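Local coordinates for protein phenolic acid decarboxylase (Sedimentibacter hydroxybenzoicus, PDB 7AE5) that catalyses the reversible, non-oxidative decarboxylation of 4-hydroxybenzoate and 3,4-dihydroxybenzoate with prenylated FMN, detoxifying phenolic compounds under anaerobic conditions, at residues N307-L310 and W314-I317; K334-E339 and A369-S374. All blocks are in the same frame, centred on the assembly; numbering follows the deposited sequence.

Contact 1. Residues N307-L310 and W314-I317; sequences NLYL and WTEI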
loop_
_atom_site.group_PDB
_atom_site.type_symbol
_atom_site.label_atom_id
_atom_site.label_comp_id
_atom_site.label_asym_id
_atom_site.label_seq_id
_atom_site.Cartn_x
_atom_site.Cartn_y
_atom_site.Cartn_z
ATOM N N ASN C 307 45.694 -4.764 -17.932
ATOM C CA ASN C 307 44.820 -3.713 -17.440
ATOM C C ASN C 307 43.373 -4.062 -17.753
ATOM O O ASN C 307 43.085 -4.935 -18.575
ATOM C CB ASN C 307 45.182 -2.353 -18.047
ATOM C CG ASN C 307 45.019 -1.216 -17.060
ATOM O OD1 ASN C 307 45.170 -1.399 -15.852
ATOM N ND2 ASN C 307 44.718 -0.028 -17.571
ATOM N N LEU C 308 42.462 -3.357 -17.088
ATOM C CA LEU C 308 41.041 -3.663 -17.137
ATOM C C LEU C 308 40.255 -2.441 -17.583
ATOM O O LEU C 308 40.525 -1.321 -17.137
ATOM C CB LEU C 308 40.544 -4.146 -15.759
ATOM C CG LEU C 308 39.054 -4.173 -15.392
ATOM C CD1 LEU C 308 38.817 -5.246 -14.348
ATOM C CD2 LEU C 308 38.562 -2.831 -14.849
ATOM N N TYR C 309 39.282 -2.659 -18.461
ATOM C CA TYR C 309 38.294 -1.640 -18.779
ATOM C C TYR C 309 37.027 -1.879 -17.969
ATOM O O TYR C 309 36.569 -3.018 -17.834
ATOM C CB TYR C 309 37.942 -1.622 -20.269
ATOM C CG TYR C 309 36.803 -0.668 -20.571
ATOM C CD1 TYR C 309 37.022 0.703 -20.639
ATOM C CD2 TYR C 309 35.505 -1.133 -20.751
ATOM C CE1 TYR C 309 35.988 1.580 -20.898
ATOM C CE2 TYR C 309 34.464 -0.263 -21.008
ATOM C CZ TYR C 309 34.712 1.094 -21.080
ATOM O OH TYR C 309 33.681 1.971 -21.335
ATOM N N LEU C 310 36.460 -0.799 -17.440
ATOM C CA LEU C 310 35.159 -0.845 -16.794
ATOM C C LEU C 310 34.312 0.317 -17.291
ATOM O O LEU C 310 34.824 1.398 -17.599
ATOM C CB LEU C 310 35.271 -0.810 -15.256
ATOM C CG LEU C 310 35.403 0.528 -14.525
ATOM C CD1 LEU C 310 35.197 0.322 -13.033
ATOM C CD2 LEU C 310 36.758 1.162 -14.793
ATOM N N TRP C 314 27.448 -5.037 -18.394
ATOM C CA TRP C 314 28.581 -5.745 -17.799
ATOM C C TRP C 314 29.891 -5.456 -18.525
ATOM O O TRP C 314 29.924 -5.320 -19.750
ATOM C CB TRP C 314 28.328 -7.256 -17.795
ATOM C CG TRP C 314 27.637 -7.767 -16.564
ATOM C CD1 TRP C 314 26.600 -7.177 -15.898
ATOM C CD2 TRP C 314 27.936 -8.974 -15.851
ATOM N NE1 TRP C 314 26.236 -7.942 -14.815
ATOM C CE2 TRP C 314 27.042 -9.050 -14.764
ATOM C CE3 TRP C 314 28.877 -9.994 -16.023
ATOM C CZ2 TRP C 314 27.059 -10.108 -13.857
ATOM C CZ3 TRP C 314 28.892 -11.044 -15.121
ATOM C CH2 TRP C 314 27.987 -11.094 -14.053
ATOM N N THR C 315 30.969 -5.354 -17.754
ATOM C CA THR C 315 32.318 -5.301 -18.305
ATOM C C THR C 315 33.130 -6.360 -17.563
ATOM O O THR C 315 32.584 -7.236 -16.881
ATOM C CB THR C 315 32.937 -3.897 -18.202
ATOM O OG1 THR C 315 33.075 -3.519 -16.830
ATOM C CG2 THR C 315 32.077 -2.866 -18.923
ATOM N N GLU C 316 34.459 -6.291 -17.686
ATOM C CA GLU C 316 35.310 -7.280 -17.032
ATOM C C GLU C 316 35.160 -7.226 -15.515
ATOM O O GLU C 316 35.194 -8.265 -14.845
ATOM C CB GLU C 316 36.768 -7.069 -17.431
ATOM C CG GLU C 316 37.687 -8.163 -16.946
ATOM C CD GLU C 316 39.143 -7.871 -17.225
ATOM O OE1 GLU C 316 39.437 -6.868 -17.911
ATOM O OE2 GLU C 316 39.999 -8.651 -16.758
ATOM N N ILE C 317 34.976 -6.024 -14.959
ATOM C CA ILE C 317 34.928 -5.861 -13.507
ATOM C C ILE C 317 33.808 -6.691 -12.894
ATOM O O ILE C 317 33.951 -7.215 -11.781
ATOM C CB ILE C 317 34.788 -4.368 -13.142
ATOM C CG1 ILE C 317 34.828 -4.177 -11.624
ATOM C CG2 ILE C 317 33.502 -3.784 -13.714
ATOM C CD1 ILE C 317 36.172 -4.496 -11.001
HETATM O O HOH W 1 42.098 -7.658 -18.106
HETATM O O HOH W 2 38.873 -5.216 -19.609
#

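Contact 2. Residues K334-E339 and A369-S374; sequences KETMPE and AFRLLS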
loop_
_atom_site.group_PDB
_atom_site.type_symbol
_atom_site.label_atom_id
_atom_site.label_comp_id
_atom_site.label_asym_id
_atom_site.label_seq_id
_atom_site.Cartn_x
_atom_site.Cartn_y
_atom_site.Cartn_z
ATOM N N LYS C 334 23.351 -21.252 3.908
ATOM C CA LYS C 334 23.285 -22.705 4.018
ATOM C C LYS C 334 23.496 -23.180 5.450
ATOM O O LYS C 334 23.011 -24.258 5.816
ATOM C CB LYS C 334 24.317 -23.344 3.086
ATOM C CG LYS C 334 24.187 -24.850 2.936
ATOM C CD LYS C 334 23.172 -25.213 1.868
ATOM C CE LYS C 334 23.331 -26.659 1.429
ATOM N NZ LYS C 334 22.269 -27.058 0.468
ATOM N N GLU C 335 24.201 -22.396 6.272
ATOM C CA GLU C 335 24.489 -22.825 7.638
ATOM C C GLU C 335 23.206 -23.104 8.414
ATOM O O GLU C 335 23.155 -24.033 9.230
ATOM C CB GLU C 335 25.339 -21.771 8.357
ATOM C CG GLU C 335 24.538 -20.675 9.055
ATOM C CD GLU C 335 25.375 -19.477 9.463
ATOM O OE1 GLU C 335 26.560 -19.410 9.073
ATOM O OE2 GLU C 335 24.837 -18.598 10.173
ATOM N N THR C 336 22.152 -22.332 8.153
ATOM C CA THR C 336 20.890 -22.467 8.864
ATOM C C THR C 336 19.744 -22.902 7.968
ATOM O O THR C 336 18.661 -23.206 8.479
ATOM C CB THR C 336 20.521 -21.142 9.545
ATOM O OG1 THR C 336 20.711 -20.059 8.623
ATOM C CG2 THR C 336 21.389 -20.919 10.773
ATOM N N MET C 337 19.951 -22.943 6.655
ATOM C CA MET C 337 18.900 -23.286 5.698
ATOM C C MET C 337 19.486 -24.222 4.657
ATOM O O MET C 337 19.807 -23.813 3.534
ATOM C CB MET C 337 18.318 -22.030 5.054
ATOM C CG MET C 337 17.596 -21.153 6.047
ATOM S SD MET C 337 17.392 -19.470 5.464
ATOM C CE MET C 337 15.943 -18.988 6.385
ATOM N N PRO C 338 19.640 -25.503 4.998
ATOM C CA PRO C 338 20.201 -26.462 4.035
ATOM C C PRO C 338 19.357 -26.632 2.781
ATOM O O PRO C 338 19.828 -27.255 1.821
ATOM C CB PRO C 338 20.275 -27.763 4.846
ATOM C CG PRO C 338 19.192 -27.596 5.882
ATOM C CD PRO C 338 19.291 -26.154 6.272
ATOM N N GLU C 339 18.138 -26.090 2.752
ATOM C CA GLU C 339 17.289 -26.172 1.571
ATOM C C GLU C 339 17.745 -25.245 0.455
ATOM O O GLU C 339 17.289 -25.399 -0.682
ATOM C CB GLU C 339 15.851 -25.849 1.955
ATOM C CG GLU C 339 15.243 -26.891 2.861
ATOM C CD GLU C 339 15.253 -26.453 4.311
ATOM O OE1 GLU C 339 14.577 -27.099 5.135
ATOM O OE2 GLU C 339 15.930 -25.448 4.624
ATOM N N ALA C 369 14.746 -15.107 2.102
ATOM C CA ALA C 369 15.099 -13.728 1.790
ATOM C C ALA C 369 15.386 -12.932 3.057
ATOM O O ALA C 369 16.338 -12.143 3.100
ATOM C CB ALA C 369 13.982 -13.069 0.984
ATOM N N PHE C 370 14.569 -13.124 4.100
ATOM C CA PHE C 370 14.830 -12.468 5.378
ATOM C C PHE C 370 16.227 -12.796 5.891
ATOM O O PHE C 370 16.909 -11.932 6.454
ATOM C CB PHE C 370 13.786 -12.881 6.418
ATOM C CG PHE C 370 12.404 -12.354 6.146
ATOM C CD1 PHE C 370 12.216 -11.194 5.412
ATOM C CD2 PHE C 370 11.291 -13.013 6.645
ATOM C CE1 PHE C 370 10.944 -10.709 5.170
ATOM C CE2 PHE C 370 10.016 -12.533 6.406
ATOM C CZ PHE C 370 9.842 -11.378 5.668
ATOM N N ARG C 371 16.668 -14.042 5.705
ATOM C CA ARG C 371 17.998 -14.428 6.160
ATOM C C ARG C 371 19.078 -13.695 5.373
ATOM O O ARG C 371 20.042 -13.183 5.954
ATOM C CB ARG C 371 18.178 -15.943 6.048
ATOM C CG ARG C 371 19.401 -16.461 6.788
ATOM C CD ARG C 371 19.452 -15.915 8.207
ATOM N NE ARG C 371 20.031 -16.863 9.153
ATOM C CZ ARG C 371 19.579 -17.075 10.383
ATOM N NH1 ARG C 371 18.501 -16.458 10.842
ATOM N NH2 ARG C 371 20.224 -17.926 11.173
ATOM N N LEU C 372 18.928 -13.627 4.047
ATOM C CA LEU C 372 19.888 -12.886 3.235
ATOM C C LEU C 372 19.927 -11.421 3.640
ATOM O O LEU C 372 21.003 -10.838 3.811
ATOM C CB LEU C 372 19.542 -13.009 1.754
ATOM C CG LEU C 372 20.519 -12.198 0.897
ATOM C CD1 LEU C 372 21.602 -13.094 0.306
ATOM C CD2 LEU C 372 19.794 -11.416 -0.187
ATOM N N LEU C 373 18.754 -10.809 3.797
ATOM C CA LEU C 373 18.682 -9.422 4.231
ATOM C C LEU C 373 19.138 -9.233 5.670
ATOM O O LEU C 373 19.076 -8.106 6.173
ATOM C CB LEU C 373 17.257 -8.894 4.060
ATOM C CG LEU C 373 16.757 -8.848 2.613
ATOM C CD1 LEU C 373 15.264 -8.573 2.560
ATOM C CD2 LEU C 373 17.523 -7.808 1.816
ATOM N N SER C 374 19.594 -10.288 6.346
ATOM C CA SER C 374 20.166 -10.151 7.679
ATOM C C SER C 374 21.623 -10.603 7.752
ATOM O O SER C 374 22.150 -10.779 8.856
ATOM C CB SER C 374 19.317 -10.899 8.713
ATOM O OG SER C 374 18.884 -12.161 8.240
#

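Contact 1. Residues N307-L310 and W314-I317
Glu316 OE2 reaches back toward Asn307 through a water, which stands 2.7 Å from OE2 and 2.9 Å from Asn307 O. The same oxygen takes a salt bridge from Lys145 and the backbone N-H of His68, so a buried carboxylate suits this place. A second water accepts from Tyr309 N at 2.8 Å; its link to Glu316 OE1 is modelled too short to be relied on. Glu316 is extended, CG anti to the backbone N (chi1 -172°), and runs across Leu308, whose CD1 lies 3.9 Å from Glu316 CD. Branched, apolar Leu308 thus covers the flank of the acid. Leu310 CB meets Ile317 CG2 at 3.8 Å, two hydrocarbon groups that pack well beside the predicted active site: the side chain of Leu310 is about 5 Å from that of Glu278, the predicted proton donor. Thr315 turns OG1 over Leu310 CA (3.4 Å), where it is buried with no partner in the model, and its methyl CG2 rests obliquely against the Tyr309 ring, 4.1 Å from CE2. The loop runs on from strand 304-306, an edge strand, within this chain, of a four-stranded mixed sheet, where the backbone of Asn307 still hydrogen-bonds to Val64, and turns back into helix 316-320; Arg39 of helix 33-43 packs on Tyr309 and Thr315.

Contact 2. Residues K334-E339 and A369-S374
Thr336 and Arg371 meet at about a right angle, the threonine hydroxyl and methyl both lying against the guanidinium end. Arg371 NE gives Thr336 OG1 a weak hydrogen bond, 3.3 Å long and bent to 121°, while methyl CG2 comes within 3.2 Å of NH2, obliquely. Threonine suits the spot because one small branch can accept a hydrogen bond while the other packs. Beside it, Met337 SD lies 3.7 Å from Arg371 CB, and CE is 3.8 Å from that same carbon; the extended thioether passes at a slant over CB and CG of Arg371. Arg371 leaves its helix with CG anti to the backbone N (chi1 -167°) and then bends at chi2 (49°) and again at chi3, which together bring the guanidinium to Thr336. Here the C-terminal end of helix 323-336 packs against that of helix 364-372; its Ala369, and Leu373 just beyond it, pack on strands 384-388 and 434-441 of the five-stranded mixed sheet. The arginine has its stronger partner across a subunit boundary: NH1 bonds to Ser374 OG of a neighbouring subunit, another copy of this protein, the reverse bond forms too, and Phe370 meets Phe370 of that subunit with the ring planes nearly parallel. A leucine in place of Arg371 would probably leave Thr336 OG1 without its weak donor and Ser374 of the neighbouring subunit without the bond from NH1. At the helix end, Leu373 N bonds to Ala369 O at 2.8 Å, and Ser374 N to Arg371 O at 3.0 Å. On the other segment, Lys334 NZ reaches Pro338 O at 2.8 Å, tying the helix to the turn that follows Met337.

Contact 1 closes before contact 2 opens along the chain. Their centres are 31 Å apart and their nearest atoms about 15 Å, so they do not touch. The chain itself connects them: helix 316-320, which begins in contact 1, is followed by helix 323-336, whose far end enters contact 2. Contact 1 lies about 10 Å from the centre of the chain, close to the predicted cofactor and proton-donor residues; contact 2 is about 24 Å out, in the C-terminal domain beside the five-stranded sheet. Contact 1 thus lies beside the predicted active site, whereas contact 2 lies away from the annotated sites and at a boundary with a neighbouring subunit.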